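Local coordinates for protein thiamine phosphate pyrophosphorylase (Bacteroides thetaiotaomicron VPI-5482, PDB 3CEU) that probably catalyses the formation of thiamine phosphate in thiamine diphosphate biosynthesis, at residues Lys105-Tyr117 with Lys141-Ile153. Sequence-based numbering, arbitrary orientation.
Sequences KHFYDYVFMSPIY and KIIDSKVMALGGI
Asp144 meets Lys105 in a loose salt bridge, OD1 lying 3.4 Å from NZ, where the loop leading into strand 147-150 approaches the turn before strand 110-113; these are the seventh and sixth strands of the eight-stranded parallel TIM barrel. Lys146 then reaches across to that turn. With CG anti to the backbone N (chi1 -176°), its chain runs past the Asp109 carbonyl and its NZ donates to two backbone oxygens, Tyr108 O at 2.9 Å, almost in line with the C=O, and Lys105 O, where Tyr108 N arrives from the opposite face of the carbonyl plane. An alanine in place of Lys146 is likely to leave the Tyr108 carbonyl without this donor and the turn less firmly held against the incoming strand. From Lys146 O onward the strands pair in parallel, Met148 N giving Val111 O a 2.7 Å bond. On one face Val147 CG2 packs against Met113 CB, and helix 98-102 covers Val111 and Met113. On the other, the selenomethionine Met148 bends at chi2 (-52°) and lays CE over one face of the Tyr110 ring, 3.4 Å from Tyr110 CD2, while Met148 SE stands above the same ring, 5.1 Å from its centroid, in a Met-aromatic contact; Tyr110 OH is hydrogen-bonded to His31 NE2. Farther along, Leu150 CD2 touches Phe112 CD2. Gly151, whose backbone angles call for glycine, passes close beside Pro115 and Ile116, and its O accepts a weak bond from Tyr117 N at 2.8 Å.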
ATOM      1  N   LYS A 105      -8.188   8.503 -11.986  1.00 20.44           N
ATOM      2  CA  LYS A 105      -8.628   7.298 -11.304  1.00 16.62           C
ATOM      3  C   LYS A 105      -9.291   6.267 -12.206  1.00 19.80           C
ATOM      4  O   LYS A 105      -9.072   5.072 -12.027  1.00 33.58           O
ATOM      5  CB  LYS A 105      -9.571   7.658 -10.153  1.00 19.15           C
ATOM      6  CG  LYS A 105     -10.818   8.427 -10.569  1.00 22.54           C
ATOM      7  CD  LYS A 105     -11.572   8.981  -9.355  1.00 26.95           C
ATOM      8  CE  LYS A 105     -12.335   7.900  -8.618  1.00 18.82           C
ATOM      9  NZ  LYS A 105     -13.399   7.314  -9.472  1.00 32.55           N
ATOM     10  N   HIS A 106     -10.077   6.703 -13.187  1.00 19.23           N
ATOM     11  CA  HIS A 106     -10.753   5.744 -14.060  1.00 17.57           C
ATOM     12  C   HIS A 106      -9.840   5.061 -15.063  1.00 13.69           C
ATOM     13  O   HIS A 106     -10.268   4.180 -15.806  1.00 14.22           O
ATOM     14  CB  HIS A 106     -11.917   6.421 -14.784  1.00 29.56           C
ATOM     15  CG  HIS A 106     -13.052   6.773 -13.878  1.00 36.65           C
ATOM     16  ND1 HIS A 106     -14.090   7.601 -14.262  1.00 41.84           N
ATOM     17  CD2 HIS A 106     -13.314   6.419 -12.598  1.00 38.09           C
ATOM     18  CE1 HIS A 106     -14.934   7.740 -13.258  1.00 40.32           C
ATOM     19  NE2 HIS A 106     -14.487   7.031 -12.234  1.00 45.32           N
ATOM     20  N   PHE A 107      -8.576   5.461 -15.066  1.00 11.25           N
ATOM     21  CA  PHE A 107      -7.597   4.885 -15.968  1.00 15.86           C
ATOM     22  C   PHE A 107      -6.692   3.903 -15.238  1.00 20.96           C
ATOM     23  O   PHE A 107      -5.703   3.416 -15.788  1.00 17.54           O
ATOM     24  CB  PHE A 107      -6.783   6.006 -16.601  1.00 15.54           C
ATOM     25  CG  PHE A 107      -7.608   6.930 -17.434  1.00 16.74           C
ATOM     26  CD1 PHE A 107      -8.185   6.483 -18.616  1.00 20.82           C
ATOM     27  CD2 PHE A 107      -7.858   8.234 -17.017  1.00 30.29           C
ATOM     28  CE1 PHE A 107      -8.999   7.322 -19.374  1.00 22.29           C
ATOM     29  CE2 PHE A 107      -8.674   9.079 -17.768  1.00 24.70           C
ATOM     30  CZ  PHE A 107      -9.244   8.618 -18.947  1.00 20.62           C
ATOM     31  N   TYR A 108      -7.042   3.617 -13.990  1.00 18.63           N
ATOM     32  CA  TYR A 108      -6.275   2.690 -13.174  1.00 25.18           C
ATOM     33  C   TYR A 108      -7.234   1.844 -12.363  1.00 24.80           C
ATOM     34  O   TYR A 108      -8.406   2.191 -12.219  1.00 22.05           O
ATOM     35  CB  TYR A 108      -5.351   3.462 -12.232  1.00 22.21           C
ATOM     36  CG  TYR A 108      -4.264   4.232 -12.953  1.00 10.73           C
ATOM     37  CD1 TYR A 108      -3.084   3.602 -13.355  1.00 18.81           C
ATOM     38  CD2 TYR A 108      -4.439   5.574 -13.280  1.00 16.13           C
ATOM     39  CE1 TYR A 108      -2.109   4.294 -14.068  1.00 15.24           C
ATOM     40  CE2 TYR A 108      -3.471   6.271 -13.996  1.00 18.26           C
ATOM     41  CZ  TYR A 108      -2.309   5.622 -14.385  1.00 15.29           C
ATOM     42  OH  TYR A 108      -1.353   6.303 -15.090  1.00 26.68           O
ATOM     43  N   ASP A 109      -6.741   0.729 -11.842  1.00 26.05           N
ATOM     44  CA  ASP A 109      -7.567  -0.141 -11.021  1.00 18.65           C
ATOM     45  C   ASP A 109      -7.868   0.595  -9.729  1.00 21.18           C
ATOM     46  O   ASP A 109      -8.930   0.418  -9.127  1.00 24.45           O
ATOM     47  CB  ASP A 109      -6.829  -1.444 -10.770  1.00 17.02           C
ATOM     48  CG  ASP A 109      -6.722  -2.275 -12.021  1.00 19.31           C
ATOM     49  OD1 ASP A 109      -7.749  -2.857 -12.430  1.00 35.79           O
ATOM     50  OD2 ASP A 109      -5.630  -2.327 -12.619  1.00 28.86           O
ATOM     51  N   TYR A 110      -6.912   1.425  -9.320  1.00 24.29           N
ATOM     52  CA  TYR A 110      -7.031   2.282  -8.149  1.00 17.84           C
ATOM     53  C   TYR A 110      -5.823   3.169  -8.096  1.00 16.58           C
ATOM     54  O   TYR A 110      -4.798   2.857  -8.692  1.00 23.58           O
ATOM     55  CB  TYR A 110      -7.166   1.503  -6.832  1.00 22.43           C
ATOM     56  CG  TYR A 110      -6.020   0.605  -6.390  1.00 25.97           C
ATOM     57  CD1 TYR A 110      -4.745   1.110  -6.120  1.00 24.07           C
ATOM     58  CD2 TYR A 110      -6.250  -0.742  -6.132  1.00 23.10           C
ATOM     59  CE1 TYR A 110      -3.736   0.285  -5.595  1.00  9.78           C
ATOM     60  CE2 TYR A 110      -5.256  -1.561  -5.610  1.00 22.66           C
ATOM     61  CZ  TYR A 110      -4.006  -1.049  -5.343  1.00 16.25           C
ATOM     62  OH  TYR A 110      -3.047  -1.894  -4.817  1.00 18.82           O
ATOM     63  N   VAL A 111      -5.950   4.292  -7.406  1.00 18.97           N
ATOM     64  CA  VAL A 111      -4.841   5.217  -7.280  1.00 13.00           C
ATOM     65  C   VAL A 111      -4.650   5.601  -5.824  1.00 10.34           C
ATOM     66  O   VAL A 111      -5.565   5.469  -5.006  1.00  6.85           O
ATOM     67  CB  VAL A 111      -5.086   6.518  -8.085  1.00 14.06           C
ATOM     68  CG1 VAL A 111      -5.408   6.192  -9.539  1.00  9.92           C
ATOM     69  CG2 VAL A 111      -6.206   7.319  -7.453  1.00  5.81           C
ATOM     70  N   PHE A 112      -3.448   6.069  -5.512  1.00  7.35           N
ATOM     71  CA  PHE A 112      -3.107   6.531  -4.172  1.00 13.63           C
ATOM     72  C   PHE A 112      -3.393   8.026  -4.160  1.00 17.88           C
ATOM     73  O   PHE A 112      -3.395   8.666  -5.209  1.00 26.92           O
ATOM     74  CB  PHE A 112      -1.609   6.325  -3.891  1.00 17.22           C
ATOM     75  CG  PHE A 112      -1.239   4.920  -3.508  1.00 17.13           C
ATOM     76  CD1 PHE A 112      -2.179   3.897  -3.571  1.00 10.88           C
ATOM     77  CD2 PHE A 112       0.044   4.619  -3.066  1.00 15.37           C
ATOM     78  CE1 PHE A 112      -1.850   2.600  -3.202  1.00  8.21           C
ATOM     79  CE2 PHE A 112       0.379   3.322  -2.695  1.00  6.86           C
ATOM     80  CZ  PHE A 112      -0.577   2.312  -2.764  1.00  5.44           C
HETATM   81  N   MSE A 113      -3.649   8.586  -2.987  1.00 19.84           N
HETATM   82  CA  MSE A 113      -3.870  10.018  -2.893  1.00 18.13           C
HETATM   83  C   MSE A 113      -3.055  10.498  -1.701  1.00 27.11           C
HETATM   84  O   MSE A 113      -3.210   9.986  -0.586  1.00 23.37           O
HETATM   85  CB  MSE A 113      -5.347  10.346  -2.687  1.00 15.43           C
HETATM   86  CG  MSE A 113      -5.680  11.802  -2.965  1.00 20.20           C
HETATM   87 SE   MSE A 113      -7.427  12.353  -2.342  1.00 37.83          SE
HETATM   88  CE  MSE A 113      -6.960  14.101  -1.644  1.00 26.79           C
ATOM     89  N   SER A 114      -2.185  11.477  -1.936  1.00 28.51           N
ATOM     90  CA  SER A 114      -1.323  12.001  -0.880  1.00 32.02           C
ATOM     91  C   SER A 114      -0.814  13.395  -1.220  1.00 35.62           C
ATOM     92  O   SER A 114      -0.907  13.828  -2.370  1.00 38.02           O
ATOM     93  CB  SER A 114      -0.129  11.078  -0.710  1.00 17.80           C
ATOM     94  OG  SER A 114       0.620  11.046  -1.904  1.00 16.77           O
ATOM     95  N   PRO A 115      -0.278  14.122  -0.221  1.00 37.40           N
ATOM     96  CA  PRO A 115      -0.129  13.733   1.194  1.00 33.89           C
ATOM     97  C   PRO A 115      -1.383  14.095   1.998  1.00 31.04           C
ATOM     98  O   PRO A 115      -1.691  15.275   2.167  1.00 28.89           O
ATOM     99  CB  PRO A 115       1.086  14.545   1.666  1.00 32.04           C
ATOM    100  CG  PRO A 115       1.795  14.946   0.387  1.00 38.96           C
ATOM    101  CD  PRO A 115       0.641  15.225  -0.547  1.00 28.72           C
ATOM    102  N   ILE A 116      -2.096  13.086   2.494  1.00 28.29           N
ATOM    103  CA  ILE A 116      -3.310  13.327   3.269  1.00 24.08           C
ATOM    104  C   ILE A 116      -2.986  13.976   4.611  1.00 22.06           C
ATOM    105  O   ILE A 116      -3.782  14.757   5.135  1.00 18.66           O
ATOM    106  CB  ILE A 116      -4.091  12.020   3.536  1.00 17.89           C
ATOM    107  CG1 ILE A 116      -4.446  11.333   2.213  1.00 27.21           C
ATOM    108  CG2 ILE A 116      -5.348  12.325   4.337  1.00 19.25           C
ATOM    109  CD1 ILE A 116      -5.324  12.154   1.280  1.00 17.07           C
ATOM    110  N   TYR A 117      -1.827  13.634   5.170  1.00 23.43           N
ATOM    111  CA  TYR A 117      -1.379  14.204   6.439  1.00 26.91           C
ATOM    112  C   TYR A 117       0.066  14.698   6.334  1.00 31.53           C
ATOM    113  O   TYR A 117       1.014  13.945   6.558  1.00 38.29           O
ATOM    114  CB  TYR A 117      -1.489  13.181   7.577  1.00 24.18           C
ATOM    115  CG  TYR A 117      -2.907  12.737   7.871  1.00 34.08           C
ATOM    116  CD1 TYR A 117      -3.380  11.507   7.419  1.00 28.55           C
ATOM    117  CD2 TYR A 117      -3.784  13.560   8.581  1.00 35.88           C
ATOM    118  CE1 TYR A 117      -4.693  11.106   7.663  1.00 33.16           C
ATOM    119  CE2 TYR A 117      -5.100  13.164   8.830  1.00 34.72           C
ATOM    120  CZ  TYR A 117      -5.544  11.935   8.366  1.00 38.32           C
ATOM    121  OH  TYR A 117      -6.838  11.533   8.601  1.00 36.84           O
ATOM    122  N   LYS A 141     -18.198  12.187  -5.282  1.00 32.60           N
ATOM    123  CA  LYS A 141     -17.883  10.828  -5.702  1.00 33.83           C
ATOM    124  C   LYS A 141     -16.466  10.701  -6.277  1.00 28.21           C
ATOM    125  O   LYS A 141     -16.089   9.639  -6.776  1.00 28.09           O
ATOM    126  CB  LYS A 141     -18.905  10.344  -6.737  1.00 33.91           C
ATOM    127  CG  LYS A 141     -20.362  10.398  -6.270  1.00 47.11           C
ATOM    128  CD  LYS A 141     -20.620   9.483  -5.075  1.00 38.38           C
ATOM    129  CE  LYS A 141     -22.060   9.595  -4.593  1.00 41.75           C
ATOM    130  NZ  LYS A 141     -22.248   8.927  -3.280  1.00 40.73           N
ATOM    131  N   ILE A 142     -15.687  11.779  -6.204  1.00 24.11           N
ATOM    132  CA  ILE A 142     -14.313  11.765  -6.706  1.00 23.50           C
ATOM    133  C   ILE A 142     -13.535  10.713  -5.940  1.00 27.12           C
ATOM    134  O   ILE A 142     -12.795   9.922  -6.515  1.00 36.66           O
ATOM    135  CB  ILE A 142     -13.634  13.145  -6.530  1.00 15.27           C
ATOM    136  CG1 ILE A 142     -14.328  14.159  -7.451  1.00 18.33           C
ATOM    137  CG2 ILE A 142     -12.135  13.043  -6.826  1.00 14.19           C
ATOM    138  CD1 ILE A 142     -13.777  15.554  -7.404  1.00 10.58           C
ATOM    139  N   ILE A 143     -13.713  10.712  -4.630  1.00 28.30           N
ATOM    140  CA  ILE A 143     -13.052   9.739  -3.786  1.00 26.44           C
ATOM    141  C   ILE A 143     -14.009   8.586  -3.528  1.00 29.21           C
ATOM    142  O   ILE A 143     -15.113   8.781  -3.017  1.00 31.63           O
ATOM    143  CB  ILE A 143     -12.667  10.356  -2.448  1.00 30.47           C
ATOM    144  CG1 ILE A 143     -12.417   9.253  -1.418  1.00 31.08           C
ATOM    145  CG2 ILE A 143     -13.756  11.285  -1.991  1.00 39.87           C
ATOM    146  CD1 ILE A 143     -12.013   9.773  -0.086  1.00 43.74           C
ATOM    147  N   ASP A 144     -13.589   7.383  -3.885  1.00 24.64           N
ATOM    148  CA  ASP A 144     -14.435   6.225  -3.681  1.00 21.06           C
ATOM    149  C   ASP A 144     -13.611   4.966  -3.447  1.00 13.48           C
ATOM    150  O   ASP A 144     -12.418   5.035  -3.173  1.00 13.09           O
ATOM    151  CB  ASP A 144     -15.368   6.049  -4.886  1.00 31.68           C
ATOM    152  CG  ASP A 144     -14.610   5.852  -6.191  1.00 34.82           C
ATOM    153  OD1 ASP A 144     -15.274   5.666  -7.231  1.00 36.13           O
ATOM    154  OD2 ASP A 144     -13.357   5.881  -6.179  1.00 28.72           O
ATOM    155  N   SER A 145     -14.252   3.813  -3.558  1.00 20.57           N
ATOM    156  CA  SER A 145     -13.567   2.547  -3.339  1.00 27.41           C
ATOM    157  C   SER A 145     -12.294   2.360  -4.174  1.00 27.41           C
ATOM    158  O   SER A 145     -11.523   1.438  -3.923  1.00 20.63           O
ATOM    159  CB  SER A 145     -14.531   1.403  -3.624  1.00 34.00           C
ATOM    160  OG  SER A 145     -15.200   1.630  -4.857  1.00 34.07           O
ATOM    161  N   LYS A 146     -12.073   3.232  -5.152  1.00 29.42           N
ATOM    162  CA  LYS A 146     -10.904   3.106  -6.010  1.00 25.36           C
ATOM    163  C   LYS A 146      -9.737   4.016  -5.613  1.00 25.97           C
ATOM    164  O   LYS A 146      -8.674   3.979  -6.230  1.00 27.01           O
ATOM    165  CB  LYS A 146     -11.302   3.362  -7.474  1.00 37.57           C
ATOM    166  CG  LYS A 146     -10.177   3.169  -8.475  1.00 43.94           C
ATOM    167  CD  LYS A 146     -10.537   3.651  -9.874  1.00 37.77           C
ATOM    168  CE  LYS A 146     -11.283   2.610 -10.686  1.00 37.44           C
ATOM    169  NZ  LYS A 146     -11.188   2.957 -12.129  1.00 31.23           N
ATOM    170  N   VAL A 147      -9.912   4.827  -4.581  1.00 17.31           N
ATOM    171  CA  VAL A 147      -8.822   5.701  -4.169  1.00 18.93           C
ATOM    172  C   VAL A 147      -8.291   5.307  -2.795  1.00 21.93           C
ATOM    173  O   VAL A 147      -9.053   5.133  -1.842  1.00 22.93           O
ATOM    174  CB  VAL A 147      -9.271   7.164  -4.139  1.00 19.26           C
ATOM    175  CG1 VAL A 147     -10.460   7.319  -3.226  1.00 31.48           C
ATOM    176  CG2 VAL A 147      -8.118   8.052  -3.689  1.00 28.71           C
HETATM  177  N   MSE A 148      -6.979   5.155  -2.697  1.00 12.14           N
HETATM  178  CA  MSE A 148      -6.372   4.761  -1.438  1.00 16.26           C
HETATM  179  C   MSE A 148      -5.664   5.951  -0.796  1.00 21.44           C
HETATM  180  O   MSE A 148      -4.856   6.631  -1.430  1.00 20.40           O
HETATM  181  CB  MSE A 148      -5.391   3.609  -1.677  1.00 20.55           C
HETATM  182  CG  MSE A 148      -5.952   2.487  -2.570  1.00 35.79           C
HETATM  183 SE   MSE A 148      -7.695   1.748  -2.034  1.00 48.73          SE
HETATM  184  CE  MSE A 148      -7.838   0.342  -3.361  1.00 32.06           C
ATOM    185  N   ALA A 149      -5.977   6.214   0.466  1.00 20.77           N
ATOM    186  CA  ALA A 149      -5.368   7.341   1.150  1.00 14.11           C
ATOM    187  C   ALA A 149      -3.958   6.991   1.609  1.00 15.99           C
ATOM    188  O   ALA A 149      -3.713   5.911   2.134  1.00 16.59           O
ATOM    189  CB  ALA A 149      -6.232   7.759   2.334  1.00 16.59           C
ATOM    190  N   LEU A 150      -3.029   7.913   1.401  1.00 18.84           N
ATOM    191  CA  LEU A 150      -1.646   7.699   1.791  1.00 19.77           C
ATOM    192  C   LEU A 150      -0.999   8.970   2.311  1.00 21.92           C
ATOM    193  O   LEU A 150      -1.255  10.066   1.806  1.00 29.06           O
ATOM    194  CB  LEU A 150      -0.834   7.181   0.598  1.00 29.03           C
ATOM    195  CG  LEU A 150       0.696   7.347   0.667  1.00 33.96           C
ATOM    196  CD1 LEU A 150       1.290   6.451   1.758  1.00 17.39           C
ATOM    197  CD2 LEU A 150       1.291   7.010  -0.689  1.00 23.41           C
ATOM    198  N   GLY A 151      -0.147   8.815   3.318  1.00 16.45           N
ATOM    199  CA  GLY A 151       0.545   9.965   3.863  1.00 19.98           C
ATOM    200  C   GLY A 151       0.137  10.359   5.267  1.00 21.51           C
ATOM    201  O   GLY A 151      -0.900  10.995   5.475  1.00 23.67           O
ATOM    202  N   GLY A 152       0.966   9.973   6.231  1.00 13.64           N
ATOM    203  CA  GLY A 152       0.714  10.309   7.616  1.00 30.46           C
ATOM    204  C   GLY A 152      -0.485   9.632   8.236  1.00 30.65           C
ATOM    205  O   GLY A 152      -1.210  10.240   9.018  1.00 43.76           O
ATOM    206  N   ILE A 153      -0.693   8.369   7.897  1.00 26.94           N
ATOM    207  CA  ILE A 153      -1.820   7.623   8.435  1.00 29.29           C
ATOM    208  C   ILE A 153      -1.358   6.794   9.636  1.00 27.55           C
ATOM    209  O   ILE A 153      -0.250   6.260   9.635  1.00 29.88           O
ATOM    210  CB  ILE A 153      -2.396   6.702   7.352  1.00 27.06           C
ATOM    211  CG1 ILE A 153      -2.722   7.534   6.108  1.00 20.02           C
ATOM    212  CG2 ILE A 153      -3.628   5.981   7.873  1.00 22.54           C
ATOM    213  CD1 ILE A 153      -3.206   6.720   4.929  1.00 16.69           C
TER